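Local coordinates for purine nucleoside phosphorylase (Bacillus licheniformis, PDB 6DZD), which probably cleaves purine nucleosides such as adenosine and inosine by phosphorolysis and may deaminate adenosine, at residues H61-N64 with N65-V69; H92-T95 with D96-A100; D165-I168 with R169-S173; H196-D199 with K200-L204; G237-N240 with G241-E244. All coordinates share one frame; numbering follows the deposited sequence.

Overall arrangement
All five contacts are local, and none lies at the zinc site formed by C189, C190, C249 and C252. Contacts 2 and 5 mark opposite ends of one mixed six-stranded sheet, whose outermost strands are 91-93 and 243-245; their centres are about 28 Å apart. Contact 3 ends helix 159-169 and touches contact 2 through a salt bridge from K93 NZ to E171 OE1, 3.2 Å long; it also lies about 17 Å, centre to centre, from contact 5. Contact 1, within helix 59-72, is farthest from contact 4, with about 37 Å between centres on opposite sides of the chain's centre. In contact 4 the side chain of R202 comes within about 8 Å of the bound potassium ion.

Contact 1 of 5, residues H61-N64 with N65-V69; sequences HVIN and NRKKV
Two successive turns of helix 59-72 meet here, V62 and I63 lying alongside R66 and K67 one turn further on. Four backbone bonds of the i to i+4 kind establish the helix: N65 N to H61 O, R66 N to V62 O, K67 N to I63 O and K68 N to N64 O. The second measures 2.8 Å between R66 N and V62 O, with 164° at the hydrogen.

V62 and R66 run side by side in the same direction. V62 CG1 stands anti to its own backbone N (chi1 -179°) and reaches R66 NE at 3.9 Å, approaching the guanidinium obliquely. R66 is extended from CG to NE, which carries its charged end past V62 to the carbonyls of neighbouring loops; there NE bonds to T51 O and NH2 to the carbonyls of G102 and A103, while F82 adds a cation-pi contact. I63 and K67 repeat the side-by-side arrangement on aliphatic carbon, with 3.9 Å from I63 CG2 to K67 CD. The N64 amide passes across the same lysine, its OD1 3.8 Å from K67 CD, and gives its ND2 to E41.

N65 uses its amide outside the helix: OD1 accepts from E41 N, while ND2 donates to N50 O and S42 OG. This is the i to i+4 ladder of an amphipathic alpha-helix, whose buried polar residues fasten it to neighbouring loops.

Contact 2 of 5, residues H92-T95 with D96-A100; sequences HKVT and DGDRA
D98 reaches back over a 3-10 turn to H92 and T95, where the chain leaves edge strand 91-93. The turn is established by D98 N bonding to T95 O at 2.9 Å, the donor lying well above the carbonyl plane.

From this backbone, D98 CB packs on V94 CG1 at 3.6 Å. CG is placed anti to the carbonyl carbon (chi1 -68°), which swings the carboxylate back toward the strand. OD2 then accepts two bonds. H92 NE2 donates to it over 2.8 Å, with the oxygen at the ring's edge and almost in the imidazole plane; ring and carboxylate planes are 63° apart, and the nitrogen comes from above the carboxylate plane. T95 N donates to the same OD2 at 2.9 Å from the opposite face, nearly straight at 165°.

Replacing D98 with an alanine would probably leave H92 NE2 and T95 N without this shared acceptor and let the imidazole turn more freely.

D96 OD1 and R99 NH1 form a salt bridge whose hydrogen bond is weak, and both residues have stronger partners elsewhere: R120 for D96 and D79 for R99. A water bridges T95 OG1 and G97 N, 2.8 Å from the hydroxyl oxygen T95 OG1.

Contact 3 of 5, residues D165-I168 with R169-S173; sequences DMWI and RREGS
One face of the R170 guanidinium carries the M166 methyl group: CE sits 3.2 Å above the plane, offset toward the rim, and 3.4 Å from R170 CZ. M166 bends at chi3 (-98°), which turns CE over the arginine, while its CG packs against R170 CD at 3.8 Å. The R169 guanidinium is met instead at its edge, where D165 OD1 lies in the plane. That salt bridge is weak, 3.5 Å from R169 NH1 to D165 OD1, and the carboxylate and guanidinium planes are 47° apart. The indole of W167 is approached obliquely by S173 OG and E171 CG, while the W167 and Y117 rings pack edge to face.

These side chains surround the C-terminal end of helix 159-169. R169 N and R170 N still bond to the carbonyls four residues back, but W167 O then takes S173 N, 2.8 Å away, and weakly E171 N. G172, with positive phi, makes the reversal between those two donors. S173 OG continues to D139 OD2, and E171 OE1 to Y117 OH.

The chemistry is graded: the charged pair, on the more exposed side of the helix, is long and likely to contribute little, whereas the chain beyond the helix is tied chiefly by the S173 N bond to W167 O, beside a buried indole.

Contact 4 of 5, residues H196-D199 with K200-L204; sequences HVID and KIRNL
H196, near the start of helix 195-201, lies alongside K200, both side chains pointing the same way. The contact is loose: H196 CE1 is 4.2 Å from K200 NZ, and the lysine approaches the imidazole obliquely.

V197 comes next, and its carbonyl accepts I201 N at 2.9 Å and takes a weaker, strongly bent bond from K200 N. Its CG1, anti to the backbone N (chi1 170°), runs beside I201 CG1 at 4.1 Å; helix 152-157 touches both residues, through W152 on V197 and A156 on I201.

I198 O receives R202 N over 2.8 Å in an almost straight bond, 175° at the hydrogen. I198 CG2 lies over one face of the R202 guanidinium, 3.7 Å from R202 CZ. F213, a residue of the potassium site, touches both side chains.

D199 meets the edge of that same guanidinium, OD1 being close to its plane. The salt bridge from D199 OD1 to R202 NE is long at 3.6 Å. A carboxylate at its edge and a methyl on its face imply that R202 is probably steered by both charge and packing, although neither grips it firmly.

Contact 5 of 5, residues G237-N240 with G241-E244; sequences GIPN and GQIE
I238 and I243 make the tight side of this turn, their side chains crossing at about a right angle. I238 CG2 is set anti to its backbone N and meets I243 CG1 at 3.5 Å, with I243 CD1 slightly farther off. L233 of helix 225-236 touches both isoleucines, and A180 of strand 179-182 lies against I238, which leaves this face buried between helix and sheet.

The connection is a helix-to-strand turn. G237 ends helix 225-236 in a Schellman motif, and the chain then makes two successive i to i+3 bonds before joining strand 243-245, the edge of a mixed sheet. Q242 N bonds to P239 O at 2.9 Å, and I243 N to N240 O at 3.1 Å.

Q242 extends beyond CG across the proline ring, bringing NE2 3.6 Å from P239 CG, and NE2 donates to the carbonyls of A176 and I178. A leucine in its place would probably leave the carbonyls of A176 and I178 without their amide donor.

Toward solvent the contacts thin out. N240 has its amide anti to the backbone N (chi1 -169°), and OD1 takes a weak bond from R230. A water donates to I243 O at 2.7 Å and, weakly, to N240 OD1 at 3.4 Å.

Contact 1 of 5, residues H61-N64 with N65-V69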
loop_
_atom_site.group_PDB
_atom_site.type_symbol
_atom_site.label_atom_id
_atom_site.label_comp_id
_atom_site.label_asym_id
_atom_site.label_seq_id
_atom_site.Cartn_x
_atom_site.Cartn_y
_atom_site.Cartn_z
ATOM N N HIS A 61 -1.433 8.329 -20.694
ATOM C CA HIS A 61 -2.641 8.322 -19.874
ATOM C C HIS A 61 -2.307 8.144 -18.393
ATOM O O HIS A 61 -2.937 8.772 -17.535
ATOM C CB HIS A 61 -3.618 7.252 -20.372
ATOM C CG HIS A 61 -4.272 7.593 -21.683
ATOM N ND1 HIS A 61 -4.996 6.679 -22.417
ATOM C CD2 HIS A 61 -4.297 8.748 -22.395
ATOM C CE1 HIS A 61 -5.435 7.254 -23.526
ATOM N NE2 HIS A 61 -5.031 8.511 -23.533
ATOM N N VAL A 62 -1.323 7.295 -18.073
ATOM C CA VAL A 62 -0.940 7.066 -16.675
ATOM C C VAL A 62 -0.335 8.327 -16.064
ATOM O O VAL A 62 -0.655 8.707 -14.930
ATOM C CB VAL A 62 0.037 5.878 -16.571
ATOM C CG1 VAL A 62 0.406 5.621 -15.131
ATOM C CG2 VAL A 62 -0.545 4.618 -17.209
ATOM N N ILE A 63 0.559 8.989 -16.804
ATOM C CA ILE A 63 1.149 10.230 -16.317
ATOM C C ILE A 63 0.071 11.286 -16.103
ATOM O O ILE A 63 0.115 12.056 -15.129
ATOM C CB ILE A 63 2.249 10.697 -17.282
ATOM C CG1 ILE A 63 3.492 9.822 -17.076
ATOM C CG2 ILE A 63 2.551 12.163 -17.070
ATOM C CD1 ILE A 63 4.398 9.735 -18.269
ATOM N N ASN A 64 -0.929 11.322 -16.991
ATOM C CA ASN A 64 -2.034 12.255 -16.804
ATOM C C ASN A 64 -2.896 11.859 -15.606
ATOM O O ASN A 64 -3.369 12.733 -14.867
ATOM C CB ASN A 64 -2.848 12.373 -18.088
ATOM C CG ASN A 64 -2.166 13.267 -19.110
ATOM O OD1 ASN A 64 -1.179 13.934 -18.804
ATOM N ND2 ASN A 64 -2.678 13.269 -20.336
ATOM N N ASN A 65 -3.098 10.559 -15.371
ATOM C CA ASN A 65 -3.825 10.180 -14.163
ATOM C C ASN A 65 -3.039 10.582 -12.908
ATOM O O ASN A 65 -3.618 11.071 -11.930
ATOM C CB ASN A 65 -4.091 8.672 -14.144
ATOM C CG ASN A 65 -4.946 8.207 -15.288
ATOM O OD1 ASN A 65 -5.724 8.969 -15.854
ATOM N ND2 ASN A 65 -4.820 6.930 -15.628
ATOM N N ARG A 66 -1.708 10.414 -12.940
ATOM C CA ARG A 66 -0.868 10.874 -11.837
ATOM C C ARG A 66 -0.863 12.396 -11.745
ATOM O O ARG A 66 -0.935 12.961 -10.647
ATOM C CB ARG A 66 0.561 10.339 -11.993
ATOM C CG ARG A 66 0.718 8.816 -11.887
ATOM C CD ARG A 66 2.174 8.410 -12.040
ATOM N NE ARG A 66 2.388 6.963 -12.053
ATOM C CZ ARG A 66 3.590 6.380 -12.054
ATOM N NH1 ARG A 66 3.703 5.050 -12.069
ATOM N NH2 ARG A 66 4.689 7.122 -12.041
ATOM N N LYS A 67 -0.790 13.072 -12.895
ATOM C CA LYS A 67 -0.823 14.529 -12.895
ATOM C C LYS A 67 -2.118 15.056 -12.299
ATOM O O LYS A 67 -2.119 16.121 -11.671
ATOM C CB LYS A 67 -0.619 15.055 -14.311
ATOM C CG LYS A 67 0.857 15.316 -14.674
ATOM C CD LYS A 67 0.999 15.626 -16.173
ATOM C CE LYS A 67 2.098 16.620 -16.454
ATOM N NZ LYS A 67 2.436 16.575 -17.897
ATOM N N LYS A 68 -3.227 14.327 -12.479
ATOM C CA LYS A 68 -4.496 14.768 -11.910
ATOM C C LYS A 68 -4.520 14.566 -10.407
ATOM O O LYS A 68 -4.960 15.456 -9.667
ATOM C CB LYS A 68 -5.663 14.024 -12.553
ATOM C CG LYS A 68 -6.882 13.930 -11.643
ATOM C CD LYS A 68 -8.175 13.833 -12.443
ATOM C CE LYS A 68 -9.427 13.746 -11.564
ATOM N NZ LYS A 68 -10.651 13.490 -12.398
ATOM N N VAL A 69 -3.997 13.432 -9.930
ATOM C CA VAL A 69 -3.978 13.204 -8.491
ATOM C C VAL A 69 -3.053 14.197 -7.804
ATOM O O VAL A 69 -3.407 14.782 -6.776
ATOM C CB VAL A 69 -3.591 11.753 -8.166
ATOM C CG1 VAL A 69 -3.447 11.598 -6.662
ATOM C CG2 VAL A 69 -4.635 10.795 -8.720
#

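Contact 2 of 5, residues H92-T95 with D96-A100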
loop_
_atom_site.group_PDB
_atom_site.type_symbol
_atom_site.label_atom_id
_atom_site.label_comp_id
_atom_site.label_asym_id
_atom_site.label_seq_id
_atom_site.Cartn_x
_atom_site.Cartn_y
_atom_site.Cartn_z
ATOM N N HIS A 92 13.247 1.722 1.412
ATOM C CA HIS A 92 14.186 2.760 1.035
ATOM C C HIS A 92 13.813 4.031 1.773
ATOM O O HIS A 92 12.637 4.407 1.809
ATOM C CB HIS A 92 14.155 2.971 -0.477
ATOM C CG HIS A 92 15.051 4.061 -0.964
ATOM N ND1 HIS A 92 16.324 3.822 -1.438
ATOM C CD2 HIS A 92 14.850 5.396 -1.077
ATOM C CE1 HIS A 92 16.869 4.965 -1.818
ATOM N NE2 HIS A 92 15.996 5.934 -1.609
ATOM N N LYS A 93 14.806 4.671 2.385
ATOM C CA LYS A 93 14.609 5.951 3.053
ATOM C C LYS A 93 14.751 7.042 1.997
ATOM O O LYS A 93 15.866 7.348 1.555
ATOM C CB LYS A 93 15.604 6.128 4.194
ATOM C CG LYS A 93 15.584 7.491 4.781
ATOM C CD LYS A 93 16.333 7.562 6.108
ATOM C CE LYS A 93 16.087 8.923 6.759
ATOM N NZ LYS A 93 16.848 9.146 8.010
ATOM N N VAL A 94 13.625 7.642 1.607
ATOM C CA VAL A 94 13.606 8.601 0.508
ATOM C C VAL A 94 14.141 9.946 0.981
ATOM O O VAL A 94 13.682 10.485 1.994
ATOM C CB VAL A 94 12.184 8.732 -0.063
ATOM C CG1 VAL A 94 12.191 9.624 -1.277
ATOM C CG2 VAL A 94 11.638 7.364 -0.424
ATOM N N THR A 95 15.103 10.500 0.240
ATOM C CA THR A 95 15.672 11.818 0.537
ATOM C C THR A 95 15.442 12.762 -0.640
ATOM O O THR A 95 14.887 12.374 -1.676
ATOM C CB THR A 95 17.165 11.731 0.872
ATOM O OG1 THR A 95 17.900 11.389 -0.309
ATOM C CG2 THR A 95 17.420 10.679 1.958
ATOM N N ASP A 96 15.906 14.012 -0.476
ATOM C CA ASP A 96 15.683 15.037 -1.502
ATOM C C ASP A 96 16.207 14.600 -2.857
ATOM O O ASP A 96 15.572 14.846 -3.882
ATOM C CB ASP A 96 16.388 16.346 -1.142
ATOM C CG ASP A 96 15.626 17.192 -0.147
ATOM O OD1 ASP A 96 14.440 16.902 0.155
ATOM O OD2 ASP A 96 16.239 18.174 0.337
ATOM N N GLY A 97 17.370 13.958 -2.879
ATOM C CA GLY A 97 17.931 13.508 -4.137
ATOM C C GLY A 97 17.057 12.527 -4.886
ATOM O O GLY A 97 17.135 12.449 -6.110
ATOM N N ASP A 98 16.203 11.782 -4.178
ATOM C CA ASP A 98 15.315 10.814 -4.812
ATOM C C ASP A 98 14.137 11.458 -5.499
ATOM O O ASP A 98 13.328 10.734 -6.088
ATOM C CB ASP A 98 14.740 9.823 -3.800
ATOM C CG ASP A 98 15.773 8.894 -3.237
ATOM O OD1 ASP A 98 16.606 8.375 -4.009
ATOM O OD2 ASP A 98 15.736 8.697 -2.007
ATOM N N ARG A 99 13.984 12.772 -5.380
ATOM C CA ARG A 99 12.806 13.445 -5.904
ATOM C C ARG A 99 12.593 13.085 -7.363
ATOM O O ARG A 99 13.550 12.848 -8.110
ATOM C CB ARG A 99 12.957 14.951 -5.770
ATOM C CG ARG A 99 12.014 15.581 -4.799
ATOM C CD ARG A 99 12.343 17.061 -4.659
ATOM N NE ARG A 99 11.330 17.668 -3.827
ATOM C CZ ARG A 99 11.382 17.668 -2.508
ATOM N NH1 ARG A 99 12.414 17.109 -1.895
ATOM N NH2 ARG A 99 10.402 18.215 -1.809
ATOM N N ALA A 100 11.322 12.983 -7.740
ATOM C CA ALA A 100 10.854 12.738 -9.104
ATOM C C ALA A 100 11.266 11.369 -9.652
ATOM O O ALA A 100 10.978 11.071 -10.818
ATOM C CB ALA A 100 11.322 13.844 -10.065
HETATM O O HOH W 1 19.367 13.724 -0.583
#

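Contact 3 of 5, residues D165-I168 with R169-S173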
loop_
_atom_site.group_PDB
_atom_site.type_symbol
_atom_site.label_atom_id
_atom_site.label_comp_id
_atom_site.label_asym_id
_atom_site.label_seq_id
_atom_site.Cartn_x
_atom_site.Cartn_y
_atom_site.Cartn_z
ATOM N N ASP A 165 10.775 -1.999 12.667
ATOM C CA ASP A 165 12.122 -2.235 13.179
ATOM C C ASP A 165 13.095 -1.173 12.663
ATOM O O ASP A 165 14.032 -0.777 13.372
ATOM C CB ASP A 165 12.582 -3.656 12.825
ATOM C CG ASP A 165 13.768 -4.117 13.679
ATOM O OD1 ASP A 165 13.660 -4.101 14.940
ATOM O OD2 ASP A 165 14.826 -4.479 13.094
ATOM N N MET A 166 12.893 -0.715 11.419
ATOM C CA MET A 166 13.724 0.336 10.835
ATOM C C MET A 166 13.480 1.680 11.504
ATOM O O MET A 166 14.414 2.475 11.647
ATOM C CB MET A 166 13.479 0.438 9.329
ATOM C CG MET A 166 14.689 0.815 8.522
ATOM S SD MET A 166 14.610 0.145 6.833
ATOM C CE MET A 166 15.630 -1.326 6.977
ATOM N N TRP A 167 12.235 1.985 11.879
ATOM C CA TRP A 167 11.998 3.246 12.583
ATOM C C TRP A 167 12.543 3.188 14.004
ATOM O O TRP A 167 13.015 4.198 14.546
ATOM C CB TRP A 167 10.507 3.593 12.596
ATOM C CG TRP A 167 10.006 4.059 11.257
ATOM C CD1 TRP A 167 10.623 3.907 10.047
ATOM C CD2 TRP A 167 8.787 4.733 10.999
ATOM N NE1 TRP A 167 9.863 4.454 9.055
ATOM C CE2 TRP A 167 8.727 4.972 9.614
ATOM C CE3 TRP A 167 7.738 5.172 11.808
ATOM C CZ2 TRP A 167 7.659 5.627 9.016
ATOM C CZ3 TRP A 167 6.678 5.811 11.218
ATOM C CH2 TRP A 167 6.645 6.037 9.828
ATOM N N ILE A 168 12.453 2.015 14.630
ATOM C CA ILE A 168 12.955 1.858 15.982
ATOM C C ILE A 168 14.468 1.887 15.984
ATOM O O ILE A 168 15.083 2.567 16.815
ATOM C CB ILE A 168 12.408 0.571 16.617
ATOM C CG1 ILE A 168 10.926 0.739 16.931
ATOM C CG2 ILE A 168 13.155 0.251 17.886
ATOM C CD1 ILE A 168 10.279 -0.527 17.385
ATOM N N ARG A 169 15.100 1.173 15.051
ATOM C CA ARG A 169 16.549 1.006 15.148
ATOM C C ARG A 169 17.344 2.099 14.440
ATOM O O ARG A 169 18.403 2.491 14.925
ATOM C CB ARG A 169 16.963 -0.372 14.612
ATOM C CG ARG A 169 16.422 -1.551 15.440
ATOM C CD ARG A 169 16.843 -2.909 14.891
ATOM N NE ARG A 169 17.857 -3.526 15.762
ATOM C CZ ARG A 169 17.598 -4.409 16.732
ATOM N NH1 ARG A 169 16.346 -4.806 16.988
ATOM N NH2 ARG A 169 18.592 -4.883 17.461
ATOM N N ARG A 170 16.883 2.599 13.299
ATOM C CA ARG A 170 17.626 3.654 12.616
ATOM C C ARG A 170 17.153 5.048 12.988
ATOM O O ARG A 170 17.964 5.983 12.981
ATOM C CB ARG A 170 17.509 3.527 11.093
ATOM C CG ARG A 170 18.570 2.713 10.402
ATOM C CD ARG A 170 18.064 1.306 10.129
ATOM N NE ARG A 170 18.513 0.781 8.841
ATOM C CZ ARG A 170 18.531 -0.514 8.532
ATOM N NH1 ARG A 170 18.951 -0.901 7.330
ATOM N NH2 ARG A 170 18.136 -1.424 9.432
ATOM N N GLU A 171 15.875 5.209 13.341
ATOM C CA GLU A 171 15.306 6.538 13.515
ATOM C C GLU A 171 14.995 6.899 14.957
ATOM O O GLU A 171 14.649 8.056 15.214
ATOM C CB GLU A 171 14.014 6.679 12.693
ATOM C CG GLU A 171 14.154 6.226 11.249
ATOM C CD GLU A 171 15.094 7.110 10.433
ATOM O OE1 GLU A 171 15.858 6.587 9.597
ATOM O OE2 GLU A 171 15.050 8.336 10.621
ATOM N N GLY A 172 15.152 5.972 15.903
ATOM C CA GLY A 172 14.862 6.287 17.285
ATOM C C GLY A 172 13.397 6.403 17.616
ATOM O O GLY A 172 13.045 7.059 18.601
ATOM N N SER A 173 12.527 5.767 16.838
ATOM C CA SER A 173 11.115 5.800 17.182
ATOM C C SER A 173 10.862 4.989 18.449
ATOM O O SER A 173 11.522 3.982 18.727
ATOM C CB SER A 173 10.231 5.250 16.045
ATOM O OG SER A 173 10.097 6.160 14.948
#

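Contact 4 of 5, residues H196-D199 with K200-L204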
loop_
_atom_site.group_PDB
_atom_site.type_symbol
_atom_site.label_atom_id
_atom_site.label_comp_id
_atom_site.label_asym_id
_atom_site.label_seq_id
_atom_site.Cartn_x
_atom_site.Cartn_y
_atom_site.Cartn_z
ATOM N N HIS A 196 2.171 -23.722 -0.952
ATOM C CA HIS A 196 3.432 -23.014 -1.093
ATOM C C HIS A 196 3.364 -21.658 -0.406
ATOM O O HIS A 196 4.310 -21.256 0.279
ATOM C CB HIS A 196 3.786 -22.857 -2.570
ATOM C CG HIS A 196 4.955 -21.955 -2.801
ATOM N ND1 HIS A 196 6.255 -22.358 -2.591
ATOM C CD2 HIS A 196 5.018 -20.658 -3.178
ATOM C CE1 HIS A 196 7.070 -21.352 -2.844
ATOM N NE2 HIS A 196 6.345 -20.309 -3.205
ATOM N N VAL A 197 2.214 -20.984 -0.500
ATOM C CA VAL A 197 2.049 -19.706 0.180
ATOM C C VAL A 197 1.874 -19.917 1.675
ATOM O O VAL A 197 2.589 -19.320 2.486
ATOM C CB VAL A 197 0.864 -18.936 -0.425
ATOM C CG1 VAL A 197 0.526 -17.734 0.412
ATOM C CG2 VAL A 197 1.213 -18.494 -1.810
ATOM N N ILE A 198 0.997 -20.847 2.054
ATOM C CA ILE A 198 0.636 -21.013 3.457
ATOM C C ILE A 198 1.828 -21.496 4.258
ATOM O O ILE A 198 2.038 -21.064 5.397
ATOM C CB ILE A 198 -0.570 -21.962 3.599
ATOM C CG1 ILE A 198 -1.853 -21.235 3.209
ATOM C CG2 ILE A 198 -0.686 -22.499 5.018
ATOM C CD1 ILE A 198 -2.162 -20.026 4.082
ATOM N N ASP A 199 2.644 -22.377 3.676
ATOM C CA ASP A 199 3.861 -22.792 4.361
ATOM C C ASP A 199 4.740 -21.589 4.686
ATOM O O ASP A 199 5.396 -21.555 5.733
ATOM C CB ASP A 199 4.629 -23.824 3.534
ATOM C CG ASP A 199 3.992 -25.204 3.583
ATOM O OD1 ASP A 199 3.100 -25.441 4.430
ATOM O OD2 ASP A 199 4.388 -26.059 2.766
ATOM N N LYS A 200 4.794 -20.609 3.783
ATOM C CA LYS A 200 5.640 -19.450 4.027
ATOM C C LYS A 200 5.006 -18.502 5.043
ATOM O O LYS A 200 5.710 -17.916 5.874
ATOM C CB LYS A 200 5.910 -18.732 2.706
ATOM C CG LYS A 200 7.123 -19.231 1.928
ATOM C CD LYS A 200 7.194 -18.606 0.536
ATOM C CE LYS A 200 8.629 -18.405 0.108
ATOM N NZ LYS A 200 9.377 -19.687 0.208
ATOM N N ILE A 201 3.680 -18.377 5.027
ATOM C CA ILE A 201 2.978 -17.584 6.031
ATOM C C ILE A 201 3.160 -18.193 7.423
ATOM O O ILE A 201 3.556 -17.511 8.383
ATOM C CB ILE A 201 1.490 -17.464 5.656
ATOM C CG1 ILE A 201 1.310 -16.706 4.327
ATOM C CG2 ILE A 201 0.709 -16.827 6.783
ATOM C CD1 ILE A 201 1.675 -15.220 4.358
ATOM N N ARG A 202 2.873 -19.490 7.559
ATOM C CA ARG A 202 2.937 -20.107 8.875
ATOM C C ARG A 202 4.356 -20.134 9.443
ATOM O O ARG A 202 4.536 -20.521 10.606
ATOM C CB ARG A 202 2.312 -21.503 8.807
ATOM C CG ARG A 202 3.275 -22.641 8.708
ATOM C CD ARG A 202 2.557 -23.962 8.900
ATOM N NE ARG A 202 1.896 -24.455 7.686
ATOM C CZ ARG A 202 0.613 -24.814 7.626
ATOM N NH1 ARG A 202 -0.153 -24.728 8.713
ATOM N NH2 ARG A 202 0.096 -25.265 6.485
ATOM N N ASN A 203 5.361 -19.727 8.661
ATOM C CA ASN A 203 6.737 -19.614 9.126
ATOM C C ASN A 203 7.090 -18.216 9.593
ATOM O O ASN A 203 8.262 -17.944 9.878
ATOM C CB ASN A 203 7.710 -20.045 8.033
ATOM C CG ASN A 203 8.238 -21.451 8.258
ATOM O OD1 ASN A 203 8.150 -22.006 9.375
ATOM N ND2 ASN A 203 8.795 -22.044 7.199
ATOM N N LEU A 204 6.101 -17.328 9.682
ATOM C CA LEU A 204 6.335 -16.007 10.233
ATOM C C LEU A 204 6.574 -16.118 11.736
ATOM O O LEU A 204 6.083 -17.051 12.382
ATOM C CB LEU A 204 5.140 -15.091 9.957
ATOM C CG LEU A 204 5.146 -14.385 8.594
ATOM C CD1 LEU A 204 3.756 -14.066 8.104
ATOM C CD2 LEU A 204 5.992 -13.114 8.640
#

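Contact 5 of 5, residues G237-N240 with G241-E244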
loop_
_atom_site.group_PDB
_atom_site.type_symbol
_atom_site.label_atom_id
_atom_site.label_comp_id
_atom_site.label_asym_id
_atom_site.label_seq_id
_atom_site.Cartn_x
_atom_site.Cartn_y
_atom_site.Cartn_z
ATOM N N GLY A 237 5.505 -4.086 17.823
ATOM C CA GLY A 237 5.476 -3.132 18.914
ATOM C C GLY A 237 4.444 -2.048 18.744
ATOM O O GLY A 237 4.345 -1.157 19.598
ATOM N N ILE A 238 3.687 -2.036 17.669
ATOM C CA ILE A 238 2.647 -1.020 17.544
ATOM C C ILE A 238 1.452 -1.457 18.384
ATOM O O ILE A 238 1.001 -2.609 18.244
ATOM C CB ILE A 238 2.257 -0.826 16.086
ATOM C CG1 ILE A 238 3.433 -0.265 15.294
ATOM C CG2 ILE A 238 1.097 0.108 15.994
ATOM C CD1 ILE A 238 3.061 0.094 13.879
ATOM N N PRO A 239 0.911 -0.590 19.241
ATOM C CA PRO A 239 -0.279 -0.976 20.008
ATOM C C PRO A 239 -1.469 -1.168 19.082
ATOM O O PRO A 239 -1.666 -0.411 18.130
ATOM C CB PRO A 239 -0.493 0.197 20.976
ATOM C CG PRO A 239 0.525 1.203 20.682
ATOM C CD PRO A 239 1.325 0.801 19.479
ATOM N N ASN A 240 -2.243 -2.228 19.345
ATOM C CA ASN A 240 -3.348 -2.568 18.454
ATOM C C ASN A 240 -4.347 -1.419 18.324
ATOM O O ASN A 240 -4.963 -1.251 17.263
ATOM C CB ASN A 240 -4.044 -3.838 18.942
ATOM C CG ASN A 240 -5.026 -4.392 17.908
ATOM O OD1 ASN A 240 -4.808 -4.260 16.694
ATOM N ND2 ASN A 240 -6.115 -5.008 18.381
ATOM N N GLY A 241 -4.511 -0.623 19.390
ATOM C CA GLY A 241 -5.415 0.509 19.339
ATOM C C GLY A 241 -5.023 1.545 18.305
ATOM O O GLY A 241 -5.880 2.284 17.811
ATOM N N GLN A 242 -3.736 1.612 17.956
ATOM C CA GLN A 242 -3.231 2.577 16.990
ATOM C C GLN A 242 -3.137 2.002 15.579
ATOM O O GLN A 242 -2.391 2.537 14.749
ATOM C CB GLN A 242 -1.871 3.104 17.432
ATOM C CG GLN A 242 -1.943 4.361 18.269
ATOM C CD GLN A 242 -0.798 4.466 19.255
ATOM O OE1 GLN A 242 -1.013 4.740 20.440
ATOM N NE2 GLN A 242 0.426 4.257 18.774
ATOM N N ILE A 243 -3.841 0.906 15.301
ATOM C CA ILE A 243 -3.909 0.322 13.963
ATOM C C ILE A 243 -5.368 0.305 13.502
ATOM O O ILE A 243 -6.255 -0.179 14.220
ATOM C CB ILE A 243 -3.293 -1.091 13.923
ATOM C CG1 ILE A 243 -1.869 -1.061 14.463
ATOM C CG2 ILE A 243 -3.303 -1.658 12.504
ATOM C CD1 ILE A 243 -1.305 -2.433 14.673
ATOM N N GLU A 244 -5.617 0.833 12.308
ATOM C CA GLU A 244 -6.952 0.822 11.728
ATOM C C GLU A 244 -6.908 0.087 10.396
ATOM O O GLU A 244 -6.120 0.438 9.509
ATOM C CB GLU A 244 -7.498 2.248 11.564
ATOM C CG GLU A 244 -7.518 3.097 12.847
ATOM C CD GLU A 244 -8.724 2.831 13.716
ATOM O OE1 GLU A 244 -9.317 1.723 13.600
ATOM O OE2 GLU A 244 -9.098 3.744 14.505
HETATM O O HOH W 2 -6.718 -2.806 14.281
#